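Local coordinates for Serine/threonine-protein kinase Tel1 (Chaetomium thermophilum, PDB 6SKY) that phosphorylates serine and threonine residues with ATP and probably acts as a DNA damage sensor that switches on checkpoint signalling, at residues A[2680-2685]-A[2718-2723]; A[2690-2695]-A[2935-2940]; A[2798-2803]-A[2922-2927]. One frame throughout, in Å; residues are numbered along the deposited sequence.

Interaction 1. Residues A[2680-2685]-A[2718-2723]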
loop_
_atom_site.group_PDB
_atom_site.type_symbol
_atom_site.label_atom_id
_atom_site.label_comp_id
_atom_site.label_asym_id
_atom_site.label_seq_id
_atom_site.Cartn_x
_atom_site.Cartn_y
_atom_site.Cartn_z
ATOM N N ARG A 2680 36.693 28.211 -23.468
ATOM C CA ARG A 2680 37.798 27.294 -23.704
ATOM C C ARG A 2680 37.367 26.115 -24.563
ATOM O O ARG A 2680 38.125 25.664 -25.425
ATOM C CB ARG A 2680 38.365 26.821 -22.374
ATOM C CG ARG A 2680 39.236 25.619 -22.471
ATOM C CD ARG A 2680 40.030 25.424 -21.217
ATOM N NE ARG A 2680 39.194 25.100 -20.074
ATOM C CZ ARG A 2680 39.039 25.887 -19.021
ATOM N NH1 ARG A 2680 38.268 25.509 -18.020
ATOM N NH2 ARG A 2680 39.664 27.050 -18.966
ATOM N N TYR A 2681 36.154 25.607 -24.366
ATOM C CA TYR A 2681 35.732 24.429 -25.106
ATOM C C TYR A 2681 34.914 24.735 -26.347
ATOM O O TYR A 2681 34.810 23.870 -27.218
ATOM C CB TYR A 2681 34.933 23.487 -24.205
ATOM C CG TYR A 2681 35.758 22.923 -23.090
ATOM C CD1 TYR A 2681 36.661 21.910 -23.319
ATOM C CD2 TYR A 2681 35.645 23.409 -21.812
ATOM C CE1 TYR A 2681 37.415 21.404 -22.312
ATOM C CE2 TYR A 2681 36.399 22.907 -20.802
ATOM C CZ TYR A 2681 37.288 21.910 -21.056
ATOM O OH TYR A 2681 38.049 21.403 -20.036
ATOM N N TYR A 2682 34.336 25.924 -26.461
ATOM C CA TYR A 2682 33.573 26.321 -27.645
ATOM C C TYR A 2682 33.966 27.733 -28.039
ATOM O O TYR A 2682 33.272 28.700 -27.716
ATOM C CB TYR A 2682 32.072 26.236 -27.389
ATOM C CG TYR A 2682 31.564 24.852 -27.127
ATOM C CD1 TYR A 2682 31.254 24.006 -28.166
ATOM C CD2 TYR A 2682 31.373 24.397 -25.838
ATOM C CE1 TYR A 2682 30.785 22.746 -27.931
ATOM C CE2 TYR A 2682 30.903 23.139 -25.596
ATOM C CZ TYR A 2682 30.612 22.320 -26.647
ATOM O OH TYR A 2682 30.138 21.059 -26.413
ATOM N N PRO A 2683 35.082 27.891 -28.752
ATOM C CA PRO A 2683 35.537 29.240 -29.112
ATOM C C PRO A 2683 34.653 29.954 -30.122
ATOM O O PRO A 2683 34.842 31.155 -30.330
ATOM C CB PRO A 2683 36.935 28.992 -29.686
ATOM C CG PRO A 2683 37.328 27.664 -29.176
ATOM C CD PRO A 2683 36.078 26.874 -29.110
ATOM N N LYS A 2684 33.701 29.273 -30.750
ATOM C CA LYS A 2684 32.797 29.907 -31.697
ATOM C C LYS A 2684 31.470 30.317 -31.078
ATOM O O LYS A 2684 30.640 30.910 -31.770
ATOM C CB LYS A 2684 32.534 28.975 -32.879
ATOM C CG LYS A 2684 33.750 28.685 -33.725
ATOM C CD LYS A 2684 33.393 27.791 -34.894
ATOM C CE LYS A 2684 34.618 27.475 -35.729
ATOM N NZ LYS A 2684 34.267 26.759 -36.988
ATOM N N ASP A 2685 31.242 30.010 -29.807
ATOM C CA ASP A 2685 30.000 30.371 -29.148
ATOM C C ASP A 2685 30.054 31.810 -28.655
ATOM O O ASP A 2685 31.101 32.458 -28.651
ATOM C CB ASP A 2685 29.723 29.436 -27.976
ATOM C CG ASP A 2685 29.173 28.106 -28.411
ATOM O OD1 ASP A 2685 29.069 27.871 -29.630
ATOM O OD2 ASP A 2685 28.836 27.292 -27.530
ATOM N N HIS A 2718 26.569 26.191 -25.498
ATOM C CA HIS A 2718 26.441 24.779 -25.197
ATOM C C HIS A 2718 27.022 24.469 -23.830
ATOM O O HIS A 2718 28.039 25.050 -23.459
ATOM C CB HIS A 2718 27.157 23.925 -26.245
ATOM C CG HIS A 2718 26.735 24.210 -27.648
ATOM N ND1 HIS A 2718 27.348 25.163 -28.429
ATOM C CD2 HIS A 2718 25.757 23.671 -28.411
ATOM C CE1 HIS A 2718 26.766 25.198 -29.613
ATOM N NE2 HIS A 2718 25.798 24.303 -29.627
ATOM N N PRO A 2719 26.416 23.561 -23.074
ATOM C CA PRO A 2719 26.914 23.271 -21.727
ATOM C C PRO A 2719 28.286 22.621 -21.735
ATOM O O PRO A 2719 28.644 21.877 -22.648
ATOM C CB PRO A 2719 25.858 22.320 -21.164
ATOM C CG PRO A 2719 25.145 21.799 -22.333
ATOM C CD PRO A 2719 25.162 22.856 -23.358
ATOM N N VAL A 2720 29.058 22.907 -20.688
ATOM C CA VAL A 2720 30.423 22.411 -20.565
ATOM C C VAL A 2720 30.678 21.822 -19.187
ATOM O O VAL A 2720 31.829 21.610 -18.808
ATOM C CB VAL A 2720 31.442 23.526 -20.835
ATOM C CG1 VAL A 2720 31.307 24.042 -22.226
ATOM C CG2 VAL A 2720 31.256 24.622 -19.847
ATOM N N MET A 2721 29.630 21.560 -18.418
ATOM C CA MET A 2721 29.852 21.161 -17.035
ATOM C C MET A 2721 30.431 19.760 -16.936
ATOM O O MET A 2721 31.134 19.449 -15.970
ATOM C CB MET A 2721 28.553 21.262 -16.256
ATOM C CG MET A 2721 28.671 20.972 -14.789
ATOM S SD MET A 2721 29.620 22.189 -13.901
ATOM C CE MET A 2721 29.925 21.281 -12.402
ATOM N N ARG A 2722 30.185 18.918 -17.934
ATOM C CA ARG A 2722 30.696 17.558 -17.899
ATOM C C ARG A 2722 32.211 17.510 -17.890
ATOM O O ARG A 2722 32.782 16.477 -17.541
ATOM C CB ARG A 2722 30.172 16.775 -19.088
ATOM C CG ARG A 2722 30.789 17.167 -20.378
ATOM C CD ARG A 2722 30.022 16.578 -21.513
ATOM N NE ARG A 2722 30.496 17.063 -22.796
ATOM C CZ ARG A 2722 30.111 18.202 -23.346
ATOM N NH1 ARG A 2722 30.590 18.565 -24.519
ATOM N NH2 ARG A 2722 29.259 18.984 -22.716
ATOM N N TYR A 2723 32.874 18.596 -18.256
ATOM C CA TYR A 2723 34.320 18.626 -18.219
ATOM C C TYR A 2723 34.872 18.912 -16.840
ATOM O O TYR A 2723 36.024 18.570 -16.585
ATOM C CB TYR A 2723 34.846 19.659 -19.197
ATOM C CG TYR A 2723 34.637 19.256 -20.622
ATOM C CD1 TYR A 2723 33.691 19.878 -21.403
ATOM C CD2 TYR A 2723 35.375 18.238 -21.181
ATOM C CE1 TYR A 2723 33.498 19.510 -22.695
ATOM C CE2 TYR A 2723 35.186 17.863 -22.472
ATOM C CZ TYR A 2723 34.247 18.500 -23.226
ATOM O OH TYR A 2723 34.057 18.122 -24.528
#

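Interaction 2. Residues A[2690-2695]-A[2935-2940]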
loop_
_atom_site.group_PDB
_atom_site.type_symbol
_atom_site.label_atom_id
_atom_site.label_comp_id
_atom_site.label_asym_id
_atom_site.label_seq_id
_atom_site.Cartn_x
_atom_site.Cartn_y
_atom_site.Cartn_z
ATOM N N GLN A 2690 27.954 38.478 -23.474
ATOM C CA GLN A 2690 27.084 38.757 -24.607
ATOM C C GLN A 2690 25.712 38.130 -24.417
ATOM O O GLN A 2690 24.692 38.751 -24.733
ATOM C CB GLN A 2690 27.738 38.259 -25.888
ATOM C CG GLN A 2690 29.158 38.743 -26.039
ATOM C CD GLN A 2690 29.818 38.253 -27.302
ATOM O OE1 GLN A 2690 29.237 37.485 -28.064
ATOM N NE2 GLN A 2690 31.042 38.700 -27.537
ATOM N N CYS A 2691 25.665 36.905 -23.891
ATOM C CA CYS A 2691 24.386 36.279 -23.573
ATOM C C CYS A 2691 23.645 37.061 -22.500
ATOM O O CYS A 2691 22.432 37.277 -22.605
ATOM C CB CYS A 2691 24.603 34.838 -23.118
ATOM S SG CYS A 2691 25.264 33.732 -24.359
ATOM N N ARG A 2692 24.357 37.504 -21.463
ATOM C CA ARG A 2692 23.705 38.271 -20.409
ATOM C C ARG A 2692 23.131 39.569 -20.946
ATOM O O ARG A 2692 22.011 39.950 -20.597
ATOM C CB ARG A 2692 24.680 38.559 -19.274
ATOM C CG ARG A 2692 24.133 39.541 -18.281
ATOM C CD ARG A 2692 24.871 39.523 -16.972
ATOM N NE ARG A 2692 24.193 40.372 -15.998
ATOM C CZ ARG A 2692 24.488 40.425 -14.705
ATOM N NH1 ARG A 2692 25.458 39.675 -14.206
ATOM N NH2 ARG A 2692 23.807 41.229 -13.906
ATOM N N LYS A 2693 23.874 40.258 -21.806
ATOM C CA LYS A 2693 23.396 41.526 -22.340
ATOM C C LYS A 2693 22.220 41.328 -23.285
ATOM O O LYS A 2693 21.263 42.107 -23.261
ATOM C CB LYS A 2693 24.535 42.250 -23.042
ATOM C CG LYS A 2693 24.154 43.570 -23.644
ATOM C CD LYS A 2693 25.358 44.206 -24.298
ATOM C CE LYS A 2693 25.012 45.526 -24.958
ATOM N NZ LYS A 2693 26.212 46.121 -25.608
ATOM N N GLU A 2694 22.272 40.300 -24.132
ATOM C CA GLU A 2694 21.148 40.039 -25.023
ATOM C C GLU A 2694 19.899 39.669 -24.244
ATOM O O GLU A 2694 18.784 39.993 -24.660
ATOM C CB GLU A 2694 21.502 38.941 -26.020
ATOM C CG GLU A 2694 21.892 39.490 -27.372
ATOM C CD GLU A 2694 22.532 38.459 -28.271
ATOM O OE1 GLU A 2694 21.873 37.445 -28.583
ATOM O OE2 GLU A 2694 23.698 38.667 -28.668
ATOM N N ILE A 2695 20.058 38.990 -23.114
ATOM C CA ILE A 2695 18.876 38.666 -22.331
ATOM C C ILE A 2695 18.376 39.884 -21.566
ATOM O O ILE A 2695 17.165 40.056 -21.399
ATOM C CB ILE A 2695 19.175 37.475 -21.409
ATOM C CG1 ILE A 2695 19.003 36.179 -22.188
ATOM C CG2 ILE A 2695 18.280 37.468 -20.201
ATOM C CD1 ILE A 2695 19.225 34.962 -21.367
ATOM N N VAL A 2935 11.996 34.013 -18.693
ATOM C CA VAL A 2935 11.522 35.211 -18.023
ATOM C C VAL A 2935 12.190 35.392 -16.661
ATOM O O VAL A 2935 11.702 36.143 -15.829
ATOM C CB VAL A 2935 9.994 35.202 -17.897
ATOM C CG1 VAL A 2935 9.372 35.154 -19.260
ATOM C CG2 VAL A 2935 9.553 34.022 -17.091
ATOM N N LEU A 2936 13.301 34.710 -16.425
ATOM C CA LEU A 2936 14.069 34.925 -15.216
ATOM C C LEU A 2936 15.011 36.105 -15.399
ATOM O O LEU A 2936 15.355 36.488 -16.516
ATOM C CB LEU A 2936 14.860 33.674 -14.846
ATOM C CG LEU A 2936 14.071 32.501 -14.282
ATOM C CD1 LEU A 2936 14.961 31.320 -14.122
ATOM C CD2 LEU A 2936 13.484 32.863 -12.964
ATOM N N TYR A 2937 15.419 36.687 -14.278
ATOM C CA TYR A 2937 16.322 37.826 -14.301
ATOM C C TYR A 2937 17.639 37.451 -14.967
ATOM O O TYR A 2937 18.093 36.310 -14.893
ATOM C CB TYR A 2937 16.565 38.318 -12.881
ATOM C CG TYR A 2937 17.486 39.495 -12.782
ATOM C CD1 TYR A 2937 17.228 40.657 -13.477
ATOM C CD2 TYR A 2937 18.600 39.456 -11.970
ATOM C CE1 TYR A 2937 18.063 41.732 -13.384
ATOM C CE2 TYR A 2937 19.434 40.528 -11.869
ATOM C CZ TYR A 2937 19.162 41.663 -12.580
ATOM O OH TYR A 2937 20.003 42.739 -12.484
ATOM N N SER A 2938 18.260 38.430 -15.622
ATOM C CA SER A 2938 19.448 38.147 -16.418
ATOM C C SER A 2938 20.657 37.818 -15.557
ATOM O O SER A 2938 21.558 37.109 -16.010
ATOM C CB SER A 2938 19.764 39.327 -17.322
ATOM O OG SER A 2938 20.325 40.388 -16.583
ATOM N N GLY A 2939 20.712 38.331 -14.328
ATOM C CA GLY A 2939 21.805 37.992 -13.438
ATOM C C GLY A 2939 21.725 36.588 -12.893
ATOM O O GLY A 2939 22.740 36.047 -12.454
ATOM N N TRP A 2940 20.532 36.012 -12.876
ATOM C CA TRP A 2940 20.278 34.590 -12.670
ATOM C C TRP A 2940 20.565 33.936 -14.004
ATOM O O TRP A 2940 19.695 33.846 -14.864
ATOM C CB TRP A 2940 18.829 34.389 -12.255
ATOM C CG TRP A 2940 18.474 33.185 -11.463
ATOM C CD1 TRP A 2940 18.217 33.146 -10.139
ATOM C CD2 TRP A 2940 18.258 31.863 -11.952
ATOM N NE1 TRP A 2940 17.878 31.883 -9.759
ATOM C CE2 TRP A 2940 17.894 31.074 -10.860
ATOM C CE3 TRP A 2940 18.348 31.267 -13.207
ATOM C CZ2 TRP A 2940 17.625 29.724 -10.981
ATOM C CZ3 TRP A 2940 18.081 29.932 -13.321
ATOM C CH2 TRP A 2940 17.726 29.175 -12.219
#

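Interaction 3. Residues A[2798-2803]-A[2922-2927]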
loop_
_atom_site.group_PDB
_atom_site.type_symbol
_atom_site.label_atom_id
_atom_site.label_comp_id
_atom_site.label_asym_id
_atom_site.label_seq_id
_atom_site.Cartn_x
_atom_site.Cartn_y
_atom_site.Cartn_z
ATOM N N PHE A 2798 13.895 25.362 -8.215
ATOM C CA PHE A 2798 15.314 25.242 -7.929
ATOM C C PHE A 2798 16.064 25.451 -9.233
ATOM O O PHE A 2798 15.462 25.584 -10.296
ATOM C CB PHE A 2798 15.647 23.892 -7.289
ATOM C CG PHE A 2798 14.927 22.723 -7.895
ATOM C CD1 PHE A 2798 13.818 22.187 -7.283
ATOM C CD2 PHE A 2798 15.372 22.144 -9.060
ATOM C CE1 PHE A 2798 13.171 21.120 -7.828
ATOM C CE2 PHE A 2798 14.722 21.081 -9.598
ATOM C CZ PHE A 2798 13.626 20.569 -8.983
ATOM N N ARG A 2799 17.387 25.483 -9.142
ATOM C CA ARG A 2799 18.235 25.709 -10.308
ATOM C C ARG A 2799 18.538 24.381 -10.985
ATOM O O ARG A 2799 19.200 23.519 -10.408
ATOM C CB ARG A 2799 19.524 26.419 -9.917
ATOM C CG ARG A 2799 20.358 26.769 -11.105
ATOM C CD ARG A 2799 21.569 27.559 -10.740
ATOM N NE ARG A 2799 22.212 28.072 -11.934
ATOM C CZ ARG A 2799 22.063 29.303 -12.384
ATOM N NH1 ARG A 2799 22.669 29.683 -13.485
ATOM N NH2 ARG A 2799 21.318 30.153 -11.726
ATOM N N LEU A 2800 18.032 24.210 -12.199
ATOM C CA LEU A 2800 18.251 23.014 -13.000
ATOM C C LEU A 2800 18.502 23.406 -14.447
ATOM O O LEU A 2800 17.855 22.912 -15.367
ATOM C CB LEU A 2800 17.072 22.057 -12.888
ATOM C CG LEU A 2800 17.299 20.574 -13.132
ATOM C CD1 LEU A 2800 18.291 20.039 -12.151
ATOM C CD2 LEU A 2800 15.997 19.844 -12.993
ATOM N N THR A 2801 19.419 24.339 -14.666
ATOM C CA THR A 2801 19.714 24.792 -16.014
ATOM C C THR A 2801 20.404 23.685 -16.807
ATOM O O THR A 2801 20.602 22.573 -16.329
ATOM C CB THR A 2801 20.562 26.054 -15.966
ATOM O OG1 THR A 2801 21.866 25.739 -15.482
ATOM C CG2 THR A 2801 19.939 27.047 -15.042
ATOM N N ARG A 2802 20.759 23.981 -18.055
ATOM C CA ARG A 2802 21.366 22.960 -18.901
ATOM C C ARG A 2802 22.753 22.574 -18.419
ATOM O O ARG A 2802 23.179 21.434 -18.617
ATOM C CB ARG A 2802 21.440 23.439 -20.344
ATOM C CG ARG A 2802 20.117 23.534 -21.047
ATOM C CD ARG A 2802 20.300 24.194 -22.386
ATOM N NE ARG A 2802 21.084 25.413 -22.263
ATOM C CZ ARG A 2802 21.881 25.879 -23.212
ATOM N NH1 ARG A 2802 22.001 25.224 -24.349
ATOM N NH2 ARG A 2802 22.565 26.988 -23.014
ATOM N N ASP A 2803 23.467 23.497 -17.782
ATOM C CA ASP A 2803 24.781 23.178 -17.253
ATOM C C ASP A 2803 24.708 22.342 -15.988
ATOM O O ASP A 2803 25.578 21.504 -15.765
ATOM C CB ASP A 2803 25.568 24.453 -16.984
ATOM C CG ASP A 2803 26.525 24.785 -18.100
ATOM O OD1 ASP A 2803 26.196 25.629 -18.954
ATOM O OD2 ASP A 2803 27.610 24.187 -18.137
ATOM N N ASP A 2922 6.463 16.884 -11.754
ATOM C CA ASP A 2922 6.014 18.254 -11.967
ATOM C C ASP A 2922 7.114 19.257 -11.650
ATOM O O ASP A 2922 7.286 20.253 -12.364
ATOM C CB ASP A 2922 4.778 18.528 -11.124
ATOM C CG ASP A 2922 3.759 19.376 -11.849
ATOM O OD1 ASP A 2922 3.918 19.588 -13.071
ATOM O OD2 ASP A 2922 2.794 19.836 -11.203
ATOM N N LEU A 2923 7.883 19.005 -10.589
ATOM C CA LEU A 2923 8.959 19.917 -10.217
ATOM C C LEU A 2923 10.042 19.966 -11.280
ATOM O O LEU A 2923 10.524 21.043 -11.633
ATOM C CB LEU A 2923 9.556 19.505 -8.879
ATOM C CG LEU A 2923 8.701 19.744 -7.650
ATOM C CD1 LEU A 2923 9.393 19.185 -6.455
ATOM C CD2 LEU A 2923 8.461 21.204 -7.498
ATOM N N ILE A 2924 10.457 18.808 -11.792
ATOM C CA ILE A 2924 11.494 18.796 -12.814
ATOM C C ILE A 2924 10.961 19.335 -14.129
ATOM O O ILE A 2924 11.723 19.858 -14.942
ATOM C CB ILE A 2924 12.079 17.381 -12.967
ATOM C CG1 ILE A 2924 12.680 16.912 -11.654
ATOM C CG2 ILE A 2924 13.151 17.348 -14.004
ATOM C CD1 ILE A 2924 13.419 15.631 -11.754
ATOM N N ASN A 2925 9.655 19.245 -14.367
ATOM C CA ASN A 2925 9.101 19.868 -15.562
ATOM C C ASN A 2925 9.150 21.380 -15.469
ATOM O O ASN A 2925 9.507 22.051 -16.439
ATOM C CB ASN A 2925 7.664 19.417 -15.789
ATOM C CG ASN A 2925 7.570 18.104 -16.506
ATOM O OD1 ASN A 2925 6.683 17.307 -16.234
ATOM N ND2 ASN A 2925 8.482 17.867 -17.431
ATOM N N GLN A 2926 8.774 21.940 -14.324
ATOM C CA GLN A 2926 8.751 23.392 -14.235
ATOM C C GLN A 2926 10.111 23.996 -13.935
ATOM O O GLN A 2926 10.275 25.204 -14.094
ATOM C CB GLN A 2926 7.730 23.855 -13.197
ATOM C CG GLN A 2926 7.963 23.362 -11.810
ATOM C CD GLN A 2926 6.914 23.858 -10.842
ATOM O OE1 GLN A 2926 7.078 24.904 -10.218
ATOM N NE2 GLN A 2926 5.832 23.108 -10.706
ATOM N N ALA A 2927 11.095 23.195 -13.543
ATOM C CA ALA A 2927 12.432 23.720 -13.325
ATOM C C ALA A 2927 13.252 23.804 -14.600
ATOM O O ALA A 2927 14.182 24.606 -14.659
ATOM C CB ALA A 2927 13.174 22.868 -12.306
#

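Interaction 1. Residues A[2680-2685]-A[2718-2723]
A face-to-face stack of Y2681 on Y2723 joins the end of helix 2670-2681 to the segment 2718-2723. Both belong to the C-lobe of the PI3/PI4-kinase-type domain. The ring centroids are 4.1 Å apart, the planes within 6° of parallel. The two side chains run in opposite directions. The other face of the Y2681 ring carries CG of R2680, and Y2681 OH is hydrogen-bonded to E2727.

Y2682, where the chain leaves the helix, begins a type I beta turn that ends at D2685. Its CG is anti to the carbonyl carbon (chi1 -64°), which sets one ring face on H2718 CB in a CH-pi contact. V2720 CG1 meets the edge of the same ring, near its plane, 3.5 Å from Y2682 CE2. V2720 also packs against L2674 and A2677 of helix 2670-2681.

D2685 and H2718 form a His-carboxylate pair. A single oxygen takes two bonds: the syn lone pair of D2685 OD2 faces H2718 ND1 at 2.7 Å, and H2718 N comes from the anti side, out of the carboxylate plane, at 3.2 Å from D2685 OD2. The two bonds hold the carboxylate against ring and backbone of H2718 and fix the turn of the imidazole.

R2722 NH2 binds P2719 O and forms a salt bridge with D2806. R2722 NH1 gives its hydrogen to Y2682 OH at 3.2 Å, in the guanidinium plane and nearly straight (159°).

Interaction 2. Residues A[2690-2695]-A[2935-2940]
CG of R2692 is anti to the backbone N (chi1 170°), and the chain runs on extended to NE, which carries the guanidinium from helix 2688-2697 to the backbone of S2938 and G2939. S2938 places OG between its backbone N and carbonyl carbon (chi1 75°), on the side where R2692 NE passes. The contact joins a C-lobe helix of the kinase domain to the FATC segment, the C-terminal element that characterises PIKK-family kinases.

The guanidinium lies flat on the FATC chain. G2939 CA sits over its centre, 3.8 Å from R2692 CZ. The carbonyl oxygen of S2938 is over a face as well. R2692 NE and S2938 OG are 3.9 Å apart, too far for a hydrogen bond, and no hydrogen bond links the two segments. The contact is therefore one of packing, between a charged plane and polar backbone. Y2937 OH is only a distant neighbour, 4.3 Å from R2692 NH2.

One turn further along the helix, I2695 adds an apolar touch. Its CG2, the branch opposite the backbone N, reaches S2938 CB at 3.7 Å. S2938 thus faces both side chains, with its CB also near the carbonyl oxygen of R2692.

R2692 and I2695 both pack on Y2943, near the end of the chain, and I2695 also touches Y2710 of helix 2703-2714. The R2692 side chain comes to about 7 Å from the bound ATP analogue, phosphothiophosphoric acid-adenylate ester, but does not belong to its pocket.

The FATC loop contains a type I beta turn from Y2937 to W2940, with a weak bond from W2940 N to Y2937 O. The Y2937 ring folds back on this turn, with G2939 N above one face, offset toward the rim.

Interaction 3. Residues A[2798-2803]-A[2922-2927]
F2798 and L2800 present their side chains to one face of FATC helix 2916-2927, with A2927 between them. They lie in the extended chain that leads into helix 2802-2806. F2798 keeps CG between its backbone N and carbonyl carbon (chi1 41°), and this swings the ring toward the helix. Its CE2 meets A2927 CB at 3.6 Å. Across the ring, F2798 CE1 is 4.1 Å from L2923 CB, one turn earlier. The F2798 and L2923 side chains cross at about a right angle, and L2923 CB and A2927 CB both approach the ring obliquely.

L2800 takes a different route. Its CG is anti to the backbone N (chi1 -155°), and chi2 near 60° brings the CD2 methyl to I2924 CG2, 3.9 Å away. L2800 CB rests on the methyl of A2927 at 4.0 Å, and its CD2 also lies in the plane of the F2798 ring, at the edge. F2798 and L2800 thus share A2927 CB. All five residues are buried, and no hydrogen bond crosses the contact.

Replacing F2798 by an alanine would remove the ring and would probably open a gap beside A2927 and L2923, leaving that side of the FATC helix poorly packed.

T2801, the N-cap residue of helix 2802-2806, bonds to A2944 O through OG1. Helix 2732-2755 packs against F2798 and L2923 through M2751. Helix 2816-2828 packs against L2800 and I2924 through F2817. On the far side of helix 2916-2927, D2922 forms a salt bridge with R2260 of the second subunit.

Overall arrangement
The three contacts lie in the kinase C-lobe, with centres 17 to 20 Å apart. Interaction 1 joins parts of the kinase domain to each other. Interactions 2 and 3 attach the FATC region to it. In sequence, 2690-2695 falls between the two segments of interaction 1, and both segments of interaction 3 fall between those of interaction 2. Interactions 1 and 3 touch where V2720 N meets D2803 OD2 at 3.2 Å, a probable hydrogen bond. Interactions 2 and 3 touch where W2940 makes a cation-pi contact with R2799. Interactions 1 and 2 do not touch, although helices 2670-2681 and 2688-2697 are consecutive. The C-terminal segment is thus built into the catalytic domain.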